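Local coordinates for protein oxidoreductase (Bordetella pertussis, PDB 3Q2K) that probably acts as an NAD-dependent dehydrogenase on UDP-N-acetylglucosaminuronic acid in the biosynthesis of 2,3-diacetamido-2,3-dideoxy-D-mannuronic acid, at residues K30-G39 / G53-D63; A113-K123 / C139-K150. One frame throughout, in Å; residues are numbered along the deposited sequence.

Contact 1 of 2, residues K30-G39 / G53-D63. With NAI (1,4-dihydronicotinamide adenine dinucleotide), chain U.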
loop_
_atom_site.group_PDB
_atom_site.type_symbol
_atom_site.label_atom_id
_atom_site.label_comp_id
_atom_site.label_asym_id
_atom_site.label_seq_id
_atom_site.Cartn_x
_atom_site.Cartn_y
_atom_site.Cartn_z
ATOM N N LYS C 30 -17.045 -49.487 -27.683
ATOM C CA LYS C 30 -16.480 -48.165 -27.938
ATOM C C LYS C 30 -17.037 -47.055 -27.045
ATOM O O LYS C 30 -18.232 -47.025 -26.741
ATOM C CB LYS C 30 -16.645 -47.794 -29.413
ATOM C CG LYS C 30 -15.929 -48.763 -30.343
ATOM C CD LYS C 30 -16.119 -48.386 -31.800
ATOM C CE LYS C 30 -17.431 -48.929 -32.340
ATOM N NZ LYS C 30 -17.612 -48.419 -33.726
ATOM N N ILE C 31 -16.166 -46.141 -26.630
ATOM C CA ILE C 31 -16.575 -44.961 -25.876
ATOM C C ILE C 31 -17.539 -44.134 -26.724
ATOM O O ILE C 31 -17.221 -43.805 -27.866
ATOM C CB ILE C 31 -15.353 -44.066 -25.566
ATOM C CG1 ILE C 31 -14.388 -44.780 -24.617
ATOM C CG2 ILE C 31 -15.776 -42.769 -24.873
ATOM C CD1 ILE C 31 -14.949 -44.889 -23.211
ATOM N N ARG C 32 -18.665 -43.732 -26.136
ATOM C CA ARG C 32 -19.565 -42.769 -26.764
ATOM C C ARG C 32 -19.349 -41.306 -26.361
ATOM O O ARG C 32 -19.672 -40.894 -25.244
ATOM C CB ARG C 32 -21.020 -43.118 -26.446
ATOM C CG ARG C 32 -21.718 -44.055 -27.426
ATOM C CD ARG C 32 -21.738 -45.519 -27.009
ATOM N NE ARG C 32 -22.631 -45.801 -25.887
ATOM C CZ ARG C 32 -23.259 -46.957 -25.688
ATOM N NH1 ARG C 32 -23.133 -47.963 -26.542
ATOM N NH2 ARG C 32 -24.044 -47.121 -24.632
ATOM N N PHE C 33 -18.849 -40.506 -27.298
ATOM C CA PHE C 33 -18.589 -39.079 -27.117
ATOM C C PHE C 33 -19.691 -38.188 -27.675
ATOM O O PHE C 33 -20.248 -38.469 -28.733
ATOM C CB PHE C 33 -17.361 -38.629 -27.907
ATOM C CG PHE C 33 -16.053 -38.941 -27.247
ATOM C CD1 PHE C 33 -15.592 -38.175 -26.196
ATOM C CD2 PHE C 33 -15.270 -39.976 -27.717
ATOM C CE1 PHE C 33 -14.370 -38.448 -25.623
ATOM C CE2 PHE C 33 -14.052 -40.260 -27.143
ATOM C CZ PHE C 33 -13.606 -39.496 -26.093
ATOM N N GLY C 34 -19.928 -37.066 -27.006
ATOM C CA GLY C 34 -20.828 -36.042 -27.521
ATOM C C GLY C 34 -20.041 -34.758 -27.663
ATOM O O GLY C 34 -19.226 -34.439 -26.798
ATOM N N LEU C 35 -20.273 -34.045 -28.760
ATOM C CA LEU C 35 -19.624 -32.763 -29.002
ATOM C C LEU C 35 -20.601 -31.602 -28.850
ATOM O O LEU C 35 -21.685 -31.597 -29.436
ATOM C CB LEU C 35 -18.992 -32.759 -30.395
ATOM C CG LEU C 35 -18.310 -31.454 -30.811
ATOM C CD1 LEU C 35 -17.142 -31.187 -29.891
ATOM C CD2 LEU C 35 -17.794 -31.536 -32.245
ATOM N N VAL C 36 -20.225 -30.634 -28.020
ATOM C CA VAL C 36 -21.046 -29.449 -27.769
ATOM C C VAL C 36 -20.325 -28.225 -28.333
ATOM O O VAL C 36 -19.268 -27.825 -27.839
ATOM C CB VAL C 36 -21.236 -29.256 -26.258
ATOM C CG1 VAL C 36 -22.171 -28.090 -25.952
ATOM C CG2 VAL C 36 -21.707 -30.566 -25.640
ATOM N N GLY C 37 -20.905 -27.634 -29.374
ATOM C CA GLY C 37 -20.293 -26.544 -30.124
ATOM C C GLY C 37 -19.700 -26.996 -31.447
ATOM O O GLY C 37 -18.693 -27.707 -31.474
ATOM N N CYS C 38 -20.307 -26.578 -32.555
ATOM C CA CYS C 38 -19.844 -27.033 -33.862
ATOM C C CYS C 38 -19.237 -25.892 -34.658
ATOM O O CYS C 38 -19.618 -25.648 -35.799
ATOM C CB CYS C 38 -20.983 -27.641 -34.678
ATOM S SG CYS C 38 -21.764 -28.984 -33.759
ATOM N N GLY C 39 -18.308 -25.181 -34.031
ATOM C CA GLY C 39 -17.742 -23.998 -34.659
ATOM C C GLY C 39 -16.398 -24.443 -35.194
ATOM O O GLY C 39 -16.205 -25.619 -35.490
ATOM N N GLY C 53 -11.581 -44.490 -34.292
ATOM C CA GLY C 53 -12.832 -45.166 -34.617
ATOM C C GLY C 53 -13.051 -46.520 -33.965
ATOM O O GLY C 53 -14.189 -46.946 -33.762
ATOM N N ASP C 54 -11.960 -47.186 -33.598
ATOM C CA ASP C 54 -12.034 -48.501 -32.965
ATOM C C ASP C 54 -12.289 -48.465 -31.460
ATOM O O ASP C 54 -12.861 -49.388 -30.877
ATOM C CB ASP C 54 -10.766 -49.299 -33.279
ATOM C CG ASP C 54 -9.726 -48.462 -33.992
ATOM O OD1 ASP C 54 -8.608 -48.979 -34.196
ATOM O OD2 ASP C 54 -10.049 -47.306 -34.344
ATOM N N ARG C 55 -11.881 -47.380 -30.811
ATOM C CA ARG C 55 -12.115 -47.292 -29.375
ATOM C C ARG C 55 -13.205 -46.294 -28.995
ATOM O O ARG C 55 -13.763 -46.302 -27.895
ATOM C CB ARG C 55 -10.786 -47.080 -28.650
ATOM C CG ARG C 55 -9.866 -48.271 -28.885
ATOM C CD ARG C 55 -8.581 -48.174 -28.087
ATOM N NE ARG C 55 -7.944 -46.914 -28.448
ATOM C CZ ARG C 55 -7.146 -46.236 -27.633
ATOM N NH1 ARG C 55 -6.636 -45.080 -28.037
ATOM N NH2 ARG C 55 -6.884 -46.717 -26.426
ATOM N N ALA C 56 -13.560 -45.448 -29.953
ATOM C CA ALA C 56 -14.478 -44.372 -29.625
ATOM C C ALA C 56 -15.313 -44.079 -30.859
ATOM O O ALA C 56 -14.901 -44.306 -32.000
ATOM C CB ALA C 56 -13.703 -43.126 -29.208
ATOM N N GLU C 57 -16.492 -43.534 -30.585
ATOM C CA GLU C 57 -17.272 -42.957 -31.665
ATOM C C GLU C 57 -18.066 -41.753 -31.185
ATOM O O GLU C 57 -18.450 -41.687 -30.014
ATOM C CB GLU C 57 -18.290 -43.986 -32.160
ATOM C CG GLU C 57 -19.003 -44.769 -31.061
ATOM C CD GLU C 57 -20.014 -45.772 -31.597
ATOM O OE1 GLU C 57 -21.014 -46.050 -30.896
ATOM O OE2 GLU C 57 -19.799 -46.259 -32.730
ATOM N N LEU C 58 -18.337 -40.883 -32.154
ATOM C CA LEU C 58 -19.103 -39.655 -31.994
ATOM C C LEU C 58 -20.561 -39.936 -32.338
ATOM O O LEU C 58 -20.883 -40.315 -33.460
ATOM C CB LEU C 58 -18.491 -38.550 -32.868
ATOM C CG LEU C 58 -19.037 -37.123 -32.945
ATOM C CD1 LEU C 58 -18.889 -36.407 -31.613
ATOM C CD2 LEU C 58 -18.346 -36.358 -34.066
ATOM N N VAL C 59 -21.469 -39.698 -31.400
ATOM C CA VAL C 59 -22.821 -40.207 -31.569
ATOM C C VAL C 59 -23.780 -39.030 -31.605
ATOM O O VAL C 59 -24.905 -39.132 -32.104
ATOM C CB VAL C 59 -23.200 -41.112 -30.379
ATOM C CG1 VAL C 59 -24.698 -41.392 -30.370
ATOM C CG2 VAL C 59 -22.406 -42.416 -30.434
ATOM N N GLU C 60 -23.293 -37.919 -31.063
ATOM C CA GLU C 60 -24.175 -36.778 -30.826
ATOM C C GLU C 60 -23.423 -35.478 -31.046
ATOM O O GLU C 60 -22.199 -35.449 -30.900
ATOM C CB GLU C 60 -24.705 -36.767 -29.392
ATOM C CG GLU C 60 -25.820 -37.763 -29.105
ATOM C CD GLU C 60 -25.829 -38.273 -27.675
ATOM O OE1 GLU C 60 -25.693 -37.472 -26.725
ATOM O OE2 GLU C 60 -25.989 -39.498 -27.496
ATOM N N ILE C 61 -24.182 -34.433 -31.366
ATOM C CA ILE C 61 -23.609 -33.114 -31.612
ATOM C C ILE C 61 -24.685 -32.108 -31.221
ATOM O O ILE C 61 -25.887 -32.356 -31.311
ATOM C CB ILE C 61 -23.170 -32.952 -33.081
ATOM C CG1 ILE C 61 -24.358 -33.263 -33.993
ATOM C CG2 ILE C 61 -22.022 -33.891 -33.432
ATOM C CD1 ILE C 61 -24.071 -32.991 -35.449
ATOM N N CYS C 62 -24.235 -30.959 -30.736
ATOM C CA CYS C 62 -25.186 -30.011 -30.167
ATOM C C CYS C 62 -24.618 -28.666 -30.590
ATOM O O CYS C 62 -23.408 -28.485 -30.466
ATOM C CB CYS C 62 -25.219 -30.101 -28.635
ATOM S SG CYS C 62 -26.164 -28.753 -27.873
ATOM N N ASP C 63 -25.475 -27.811 -31.142
ATOM C CA ASP C 63 -25.183 -26.407 -31.416
ATOM C C ASP C 63 -26.428 -25.524 -31.345
ATOM O O ASP C 63 -27.549 -25.987 -31.542
ATOM C CB ASP C 63 -24.433 -26.209 -32.734
ATOM C CG ASP C 63 -23.724 -24.868 -32.771
ATOM O OD1 ASP C 63 -24.408 -23.840 -32.585
ATOM O OD2 ASP C 63 -22.485 -24.840 -32.934
HETATM P PA NAI U . -16.408 -20.791 -32.344
HETATM O O1A NAI U . -17.194 -19.543 -32.448
HETATM O O2A NAI U . -15.885 -21.149 -33.827
HETATM O O5B NAI U . -17.264 -22.143 -32.146
HETATM C C5B NAI U . -18.429 -21.795 -31.405
HETATM C C4B NAI U . -19.572 -22.800 -31.481
HETATM O O4B NAI U . -20.206 -22.912 -30.199
HETATM C C3B NAI U . -20.487 -22.045 -32.464
HETATM O O3B NAI U . -20.894 -22.975 -33.471
HETATM C C2B NAI U . -21.571 -21.521 -31.482
HETATM O O2B NAI U . -22.870 -21.440 -32.074
HETATM C C1B NAI U . -21.594 -22.724 -30.512
HETATM N N9A NAI U . -22.333 -22.327 -29.326
HETATM C C8A NAI U . -22.460 -21.084 -28.789
HETATM N N7A NAI U . -23.194 -21.190 -27.716
HETATM C C5A NAI U . -23.592 -22.464 -27.495
HETATM C C6A NAI U . -24.357 -23.146 -26.529
HETATM N N6A NAI U . -24.918 -22.496 -25.445
HETATM N N1A NAI U . -24.490 -24.461 -26.673
HETATM C C2A NAI U . -23.924 -25.124 -27.667
HETATM N N3A NAI U . -23.205 -24.524 -28.592
HETATM C C4A NAI U . -23.004 -23.214 -28.529
HETATM O O3 NAI U . -14.998 -20.540 -31.624
HETATM P PN NAI U . -14.054 -21.823 -31.419
HETATM O O1N NAI U . -12.738 -21.314 -32.034
HETATM O O2N NAI U . -14.325 -23.168 -32.124
HETATM O O5D NAI U . -13.798 -21.903 -29.825
HETATM C C5D NAI U . -13.466 -23.250 -29.516
HETATM C C4D NAI U . -13.350 -23.437 -27.998
HETATM O O4D NAI U . -12.181 -24.283 -28.007
HETATM C C3D NAI U . -12.943 -22.152 -27.249
HETATM O O3D NAI U . -12.740 -22.351 -25.855
HETATM C C2D NAI U . -11.530 -21.957 -27.832
HETATM O O2D NAI U . -10.752 -21.312 -26.830
HETATM C C1D NAI U . -11.043 -23.426 -27.804
HETATM N N1N NAI U . -10.078 -23.737 -28.856
HETATM C C2N NAI U . -9.062 -24.505 -28.526
HETATM C C3N NAI U . -8.131 -24.821 -29.508
HETATM C C7N NAI U . -6.976 -25.665 -29.158
HETATM O O7N NAI U . -5.974 -25.617 -29.843
HETATM N N7N NAI U . -7.063 -26.442 -28.059
HETATM C C4N NAI U . -8.281 -24.305 -30.795
HETATM C C5N NAI U . -9.366 -23.490 -31.052
HETATM C C6N NAI U . -10.280 -23.224 -30.051
#
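The first beta-alpha-beta unit of the NAD-binding Rossmann fold lays strand 31-36 parallel to strand 56-62, and at its ligand end the D63 carboxylate meets the backbone of C38. D63 OD2 accepts C38 N at 2.8 Å, on its anti side and 17° out of the carboxylate plane, and also takes the ribose hydroxyl NAI O3B at 2.5 Å. D63 OD1 receives NAI O2B at 2.9 Å and is bonded as well to N65 N, so each carboxylate oxygen is gripped twice and the group cannot easily rotate. An acid closing the second strand and holding both adenosine ribose hydroxyls is the hallmark of NAD-binding Rossmann domains. The glycine-rich turn supplies the other half of the motif: G37, with a positive phi, turns beside the ribose, and bare G39 lets its CA approach NAI O5B to 3.2 Å.

Backbone bonds zip the strands together, but the partners of F33 and L35 reveal one extra residue. F33 O accepts V59 N, whereas L35 N reaches E60 O rather than V59 O, so V59 forms a beta bulge. V59 CG2 lies 3.5 Å from R32 CG. On the sheet face of I31, F33 and L35, short A56 leaves room for a ring: its CB sits in the plane of the F33 ring at the edge, 3.5 Å from CE2, while I31 CG2, from the same strand, lies over one face toward its rim and Y325 adds an edge-to-face ring contact. L58 CD1 packs on L35 CB, both hydrophobic under helix 42-50. At the far, exposed end, long charged chains suit solvent. E57 CG stands between backbone N and carbonyl carbon (chi1 43°), and the extended chain crosses K30 almost perpendicularly, giving a salt bridge from K30 NZ to E57 OE2 whose hydrogen bond is weak.

Contact 2 of 2, residues A113-K123 / C139-K150. With NAI (1,4-dihydronicotinamide adenine dinucleotide), chain U.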
loop_
_atom_site.group_PDB
_atom_site.type_symbol
_atom_site.label_atom_id
_atom_site.label_comp_id
_atom_site.label_asym_id
_atom_site.label_seq_id
_atom_site.Cartn_x
_atom_site.Cartn_y
_atom_site.Cartn_z
ATOM N N ALA C 113 -22.082 -32.628 -15.613
ATOM C CA ALA C 113 -21.746 -33.525 -14.520
ATOM C C ALA C 113 -22.981 -33.886 -13.706
ATOM O O ALA C 113 -23.077 -35.011 -13.218
ATOM C CB ALA C 113 -20.660 -32.935 -13.647
ATOM N N GLN C 114 -23.896 -32.942 -13.503
ATOM C CA GLN C 114 -25.126 -33.288 -12.796
ATOM C C GLN C 114 -25.981 -34.356 -13.482
ATOM O O GLN C 114 -26.872 -34.955 -12.875
ATOM C CB GLN C 114 -25.944 -32.010 -12.590
ATOM C CG GLN C 114 -25.199 -30.980 -11.751
ATOM C CD GLN C 114 -26.011 -29.727 -11.513
ATOM O OE1 GLN C 114 -26.846 -29.371 -12.342
ATOM N NE2 GLN C 114 -25.777 -29.057 -10.388
ATOM N N ALA C 115 -25.770 -34.544 -14.781
ATOM C CA ALA C 115 -26.427 -35.616 -15.521
ATOM C C ALA C 115 -25.527 -36.841 -15.627
ATOM O O ALA C 115 -25.802 -37.801 -16.349
ATOM C CB ALA C 115 -26.792 -35.134 -16.913
ATOM N N GLY C 116 -24.397 -36.775 -14.934
ATOM C CA GLY C 116 -23.619 -37.978 -14.671
ATOM C C GLY C 116 -22.668 -38.451 -15.748
ATOM O O GLY C 116 -22.318 -39.630 -15.746
ATOM N N ARG C 117 -22.226 -37.591 -16.663
ATOM C CA ARG C 117 -21.210 -38.024 -17.621
ATOM C C ARG C 117 -19.885 -37.272 -17.500
ATOM O O ARG C 117 -19.773 -36.197 -16.906
ATOM C CB ARG C 117 -21.692 -37.927 -19.071
ATOM C CG ARG C 117 -23.193 -37.827 -19.250
ATOM C CD ARG C 117 -23.907 -39.161 -19.412
ATOM N NE ARG C 117 -25.325 -38.832 -19.517
ATOM C CZ ARG C 117 -25.908 -38.454 -20.649
ATOM N NH1 ARG C 117 -25.193 -38.421 -21.764
ATOM N NH2 ARG C 117 -27.197 -38.136 -20.673
ATOM N N HIS C 118 -18.857 -37.843 -18.113
ATOM C CA HIS C 118 -17.536 -37.230 -18.102
ATOM C C HIS C 118 -17.508 -35.964 -18.953
ATOM O O HIS C 118 -18.381 -35.800 -19.808
ATOM C CB HIS C 118 -16.533 -38.262 -18.615
ATOM C CG HIS C 118 -16.637 -39.551 -17.869
ATOM N ND1 HIS C 118 -16.318 -39.643 -16.531
ATOM C CD2 HIS C 118 -17.111 -40.765 -18.239
ATOM C CE1 HIS C 118 -16.564 -40.872 -16.112
ATOM N NE2 HIS C 118 -17.023 -41.575 -17.132
ATOM N N VAL C 119 -16.546 -35.077 -18.703
ATOM C CA VAL C 119 -16.445 -33.809 -19.423
ATOM C C VAL C 119 -15.034 -33.672 -19.967
ATOM O O VAL C 119 -14.068 -33.895 -19.236
ATOM C CB VAL C 119 -16.609 -32.600 -18.492
ATOM C CG1 VAL C 119 -16.271 -31.301 -19.232
ATOM C CG2 VAL C 119 -17.983 -32.620 -17.843
ATOM N N VAL C 120 -14.943 -33.379 -21.260
ATOM C CA VAL C 120 -13.673 -32.957 -21.841
ATOM C C VAL C 120 -13.841 -31.481 -22.175
ATOM O O VAL C 120 -14.535 -31.156 -23.136
ATOM C CB VAL C 120 -13.264 -33.757 -23.092
ATOM C CG1 VAL C 120 -11.918 -33.285 -23.613
ATOM C CG2 VAL C 120 -13.176 -35.243 -22.782
ATOM N N SER C 121 -13.280 -30.586 -21.365
ATOM C CA SER C 121 -13.453 -29.158 -21.642
ATOM C C SER C 121 -12.317 -28.616 -22.499
ATOM O O SER C 121 -11.156 -28.944 -22.233
ATOM C CB SER C 121 -13.481 -28.350 -20.341
ATOM O OG SER C 121 -13.746 -26.989 -20.624
ATOM N N GLU C 122 -12.633 -27.817 -23.514
ATOM C CA GLU C 122 -11.559 -27.137 -24.239
ATOM C C GLU C 122 -10.855 -26.105 -23.370
ATOM O O GLU C 122 -11.419 -25.667 -22.361
ATOM C CB GLU C 122 -12.072 -26.419 -25.490
ATOM C CG GLU C 122 -11.892 -27.252 -26.737
ATOM C CD GLU C 122 -10.430 -27.365 -27.132
ATOM O OE1 GLU C 122 -10.105 -28.056 -28.123
ATOM O OE2 GLU C 122 -9.594 -26.744 -26.442
ATOM N N LYS C 123 -9.638 -25.726 -23.746
ATOM C CA LYS C 123 -8.939 -24.675 -23.009
ATOM C C LYS C 123 -9.562 -23.321 -23.330
ATOM O O LYS C 123 -10.181 -23.154 -24.378
ATOM C CB LYS C 123 -7.417 -24.720 -23.193
ATOM C CG LYS C 123 -6.895 -24.638 -24.622
ATOM C CD LYS C 123 -7.619 -23.563 -25.422
ATOM C CE LYS C 123 -6.900 -22.225 -25.552
ATOM N NZ LYS C 123 -7.651 -21.391 -26.545
ATOM N N CYS C 139 -17.685 -31.806 -10.728
ATOM C CA CYS C 139 -17.219 -33.109 -11.203
ATOM C C CYS C 139 -16.717 -34.043 -10.111
ATOM O O CYS C 139 -16.846 -35.264 -10.190
ATOM C CB CYS C 139 -16.071 -32.921 -12.189
ATOM S SG CYS C 139 -16.756 -32.177 -13.676
ATOM N N ASP C 140 -16.097 -33.449 -9.100
ATOM C CA ASP C 140 -15.602 -34.252 -7.990
ATOM C C ASP C 140 -16.835 -34.898 -7.376
ATOM O O ASP C 140 -16.861 -36.106 -7.190
ATOM C CB ASP C 140 -15.064 -33.379 -6.855
ATOM C CG ASP C 140 -13.637 -32.911 -7.065
ATOM O OD1 ASP C 140 -12.877 -33.526 -7.840
ATOM O OD2 ASP C 140 -13.253 -31.916 -6.417
ATOM N N GLU C 141 -17.822 -34.099 -6.982
ATOM C CA GLU C 141 -18.976 -34.650 -6.285
ATOM C C GLU C 141 -19.886 -35.442 -7.216
ATOM O O GLU C 141 -20.633 -36.298 -6.757
ATOM C CB GLU C 141 -19.718 -33.612 -5.442
ATOM C CG GLU C 141 -20.423 -32.494 -6.195
ATOM C CD GLU C 141 -20.543 -31.218 -5.374
ATOM O OE1 GLU C 141 -20.067 -31.207 -4.218
ATOM O OE2 GLU C 141 -21.100 -30.214 -5.869
ATOM N N ALA C 142 -19.819 -35.274 -8.532
ATOM C CA ALA C 142 -20.540 -36.245 -9.355
ATOM C C ALA C 142 -19.724 -37.514 -9.577
ATOM O O ALA C 142 -20.226 -38.451 -10.184
ATOM C CB ALA C 142 -20.936 -35.682 -10.701
ATOM N N GLY C 143 -18.472 -37.587 -9.142
ATOM C CA GLY C 143 -17.685 -38.781 -9.423
ATOM C C GLY C 143 -17.439 -38.937 -10.911
ATOM O O GLY C 143 -17.240 -40.051 -11.384
ATOM N N VAL C 144 -17.420 -37.852 -11.681
ATOM C CA VAL C 144 -17.096 -38.011 -13.091
ATOM C C VAL C 144 -15.697 -37.473 -13.372
ATOM O O VAL C 144 -15.167 -36.704 -12.578
ATOM C CB VAL C 144 -18.145 -37.350 -14.011
ATOM C CG1 VAL C 144 -19.495 -38.059 -13.884
ATOM C CG2 VAL C 144 -18.310 -35.871 -13.707
ATOM N N ARG C 145 -15.076 -37.896 -14.465
ATOM C CA ARG C 145 -13.830 -37.342 -14.986
ATOM C C ARG C 145 -14.042 -35.947 -15.570
ATOM O O ARG C 145 -15.010 -35.708 -16.294
ATOM C CB ARG C 145 -13.474 -38.191 -16.206
ATOM C CG ARG C 145 -12.119 -38.848 -16.162
ATOM C CD ARG C 145 -12.060 -39.628 -14.871
ATOM N NE ARG C 145 -10.682 -40.049 -14.659
ATOM C CZ ARG C 145 -10.302 -40.765 -13.609
ATOM N NH1 ARG C 145 -11.211 -41.148 -12.725
ATOM N NH2 ARG C 145 -9.032 -41.110 -13.465
ATOM N N LEU C 146 -13.109 -35.038 -15.309
ATOM C CA LEU C 146 -13.075 -33.742 -15.978
ATOM C C LEU C 146 -11.694 -33.640 -16.611
ATOM O O LEU C 146 -10.712 -33.669 -15.871
ATOM C CB LEU C 146 -13.256 -32.630 -14.942
ATOM C CG LEU C 146 -12.821 -31.233 -15.358
ATOM C CD1 LEU C 146 -13.311 -30.934 -16.769
ATOM C CD2 LEU C 146 -13.302 -30.196 -14.350
ATOM N N PHE C 147 -11.603 -33.591 -17.938
ATOM C CA PHE C 147 -10.311 -33.428 -18.608
ATOM C C PHE C 147 -10.254 -32.014 -19.191
ATOM O O PHE C 147 -11.282 -31.449 -19.542
ATOM C CB PHE C 147 -10.113 -34.376 -19.790
ATOM C CG PHE C 147 -10.356 -35.824 -19.477
ATOM C CD1 PHE C 147 -9.290 -36.687 -19.283
ATOM C CD2 PHE C 147 -11.645 -36.330 -19.412
ATOM C CE1 PHE C 147 -9.492 -38.023 -18.994
ATOM C CE2 PHE C 147 -11.852 -37.668 -19.150
ATOM C CZ PHE C 147 -10.781 -38.508 -18.915
ATOM N N VAL C 148 -9.078 -31.406 -19.288
ATOM C CA VAL C 148 -8.940 -30.116 -19.945
ATOM C C VAL C 148 -7.967 -30.263 -21.118
ATOM O O VAL C 148 -6.874 -30.812 -21.007
ATOM C CB VAL C 148 -8.451 -29.045 -18.954
ATOM C CG1 VAL C 148 -8.209 -27.720 -19.680
ATOM C CG2 VAL C 148 -9.440 -28.958 -17.789
ATOM N N VAL C 149 -8.342 -29.776 -22.295
ATOM C CA VAL C 149 -7.518 -30.065 -23.469
ATOM C C VAL C 149 -6.238 -29.251 -23.379
ATOM O O VAL C 149 -6.302 -28.030 -23.342
ATOM C CB VAL C 149 -8.254 -29.709 -24.771
ATOM C CG1 VAL C 149 -7.313 -29.777 -25.957
ATOM C CG2 VAL C 149 -9.414 -30.672 -24.947
ATOM N N LYS C 150 -5.080 -29.895 -23.322
ATOM C CA LYS C 150 -3.860 -29.114 -23.372
ATOM C C LYS C 150 -2.938 -29.868 -24.314
ATOM O O LYS C 150 -1.989 -30.506 -23.855
ATOM C CB LYS C 150 -3.224 -28.975 -21.985
ATOM C CG LYS C 150 -2.924 -27.545 -21.602
ATOM C CD LYS C 150 -4.199 -26.940 -21.061
ATOM C CE LYS C 150 -3.906 -25.545 -20.516
ATOM N NZ LYS C 150 -4.524 -24.398 -21.239
HETATM P PA NAI U . -16.408 -20.791 -32.344
HETATM O O1A NAI U . -17.194 -19.543 -32.448
HETATM O O2A NAI U . -15.885 -21.149 -33.827
HETATM O O5B NAI U . -17.264 -22.143 -32.146
HETATM C C5B NAI U . -18.429 -21.795 -31.405
HETATM C C4B NAI U . -19.572 -22.800 -31.481
HETATM O O4B NAI U . -20.206 -22.912 -30.199
HETATM C C3B NAI U . -20.487 -22.045 -32.464
HETATM O O3B NAI U . -20.894 -22.975 -33.471
HETATM C C2B NAI U . -21.571 -21.521 -31.482
HETATM O O2B NAI U . -22.870 -21.440 -32.074
HETATM C C1B NAI U . -21.594 -22.724 -30.512
HETATM N N9A NAI U . -22.333 -22.327 -29.326
HETATM C C8A NAI U . -22.460 -21.084 -28.789
HETATM N N7A NAI U . -23.194 -21.190 -27.716
HETATM C C5A NAI U . -23.592 -22.464 -27.495
HETATM C C6A NAI U . -24.357 -23.146 -26.529
HETATM N N6A NAI U . -24.918 -22.496 -25.445
HETATM N N1A NAI U . -24.490 -24.461 -26.673
HETATM C C2A NAI U . -23.924 -25.124 -27.667
HETATM N N3A NAI U . -23.205 -24.524 -28.592
HETATM C C4A NAI U . -23.004 -23.214 -28.529
HETATM O O3 NAI U . -14.998 -20.540 -31.624
HETATM P PN NAI U . -14.054 -21.823 -31.419
HETATM O O1N NAI U . -12.738 -21.314 -32.034
HETATM O O2N NAI U . -14.325 -23.168 -32.124
HETATM O O5D NAI U . -13.798 -21.903 -29.825
HETATM C C5D NAI U . -13.466 -23.250 -29.516
HETATM C C4D NAI U . -13.350 -23.437 -27.998
HETATM O O4D NAI U . -12.181 -24.283 -28.007
HETATM C C3D NAI U . -12.943 -22.152 -27.249
HETATM O O3D NAI U . -12.740 -22.351 -25.855
HETATM C C2D NAI U . -11.530 -21.957 -27.832
HETATM O O2D NAI U . -10.752 -21.312 -26.830
HETATM C C1D NAI U . -11.043 -23.426 -27.804
HETATM N N1N NAI U . -10.078 -23.737 -28.856
HETATM C C2N NAI U . -9.062 -24.505 -28.526
HETATM C C3N NAI U . -8.131 -24.821 -29.508
HETATM C C7N NAI U . -6.976 -25.665 -29.158
HETATM O O7N NAI U . -5.974 -25.617 -29.843
HETATM N N7N NAI U . -7.063 -26.442 -28.059
HETATM C C4N NAI U . -8.281 -24.305 -30.795
HETATM C C5N NAI U . -9.366 -23.490 -31.052
HETATM C C6N NAI U . -10.280 -23.224 -30.051
#
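E122 and V149 meet where strands 118-121 and 146-148 run out beside the nicotinamide. From E122 CB, 3.3 Å from NAI O4D, the chain passes CG, which also rests on that ribose oxygen, and bends at chi2 (-71°), bringing CD 3.5 Å from NAI C2N. At the tip, OE2 accepts the carboxamide NAI N7N at 3.0 Å in a nearly straight bond (171°) and K123 N on its anti side, while V149 CB lies 3.7 Å away as an apolar wall; OE1 is held by H45 and H321. K123 binds the adjoining ribose through O and NZ, and NZ also bonds the UDP-sugar, so a long cation suits the junction of both ligands. At the other end, the H118 ring turns its edge to R145: R145 N donates to ND1 at 3.0 Å, 3° from the ring plane, in place of a backbone acceptor. Small A113 lets the ends of helices 105-114 and 129-142 close up, its CB touching C139 SG and A142 CB, with V144 CG2 of the following loop alongside. These are the last two strands of the Rossmann sheet, and the Glu-Lys pair belongs to the EKP motif of the Gfo/Idh/MocA family.

Overall arrangement
Contacts 1 and 2 each join two parallel neighbours of the same six-stranded sheet through a beta-alpha-beta unit, with strand 95-98 lying between the two pairs. Their centres are 15 Å apart and they do not touch, yet both grip the one NADH from the strand ends: contact 1 holds the adenosine ribose, contact 2 the nicotinamide ribose and carboxamide, close to the UDP-sugar. Helix 321-333 packs on both contacts; contact 2 is the more buried, with helix 105-114 also touching V119 and S121. Contact 1 is only partly buried, finishing in a solvent-facing salt bridge. Glycines and an acid suit the first site; a glutamate-lysine pair suits the second.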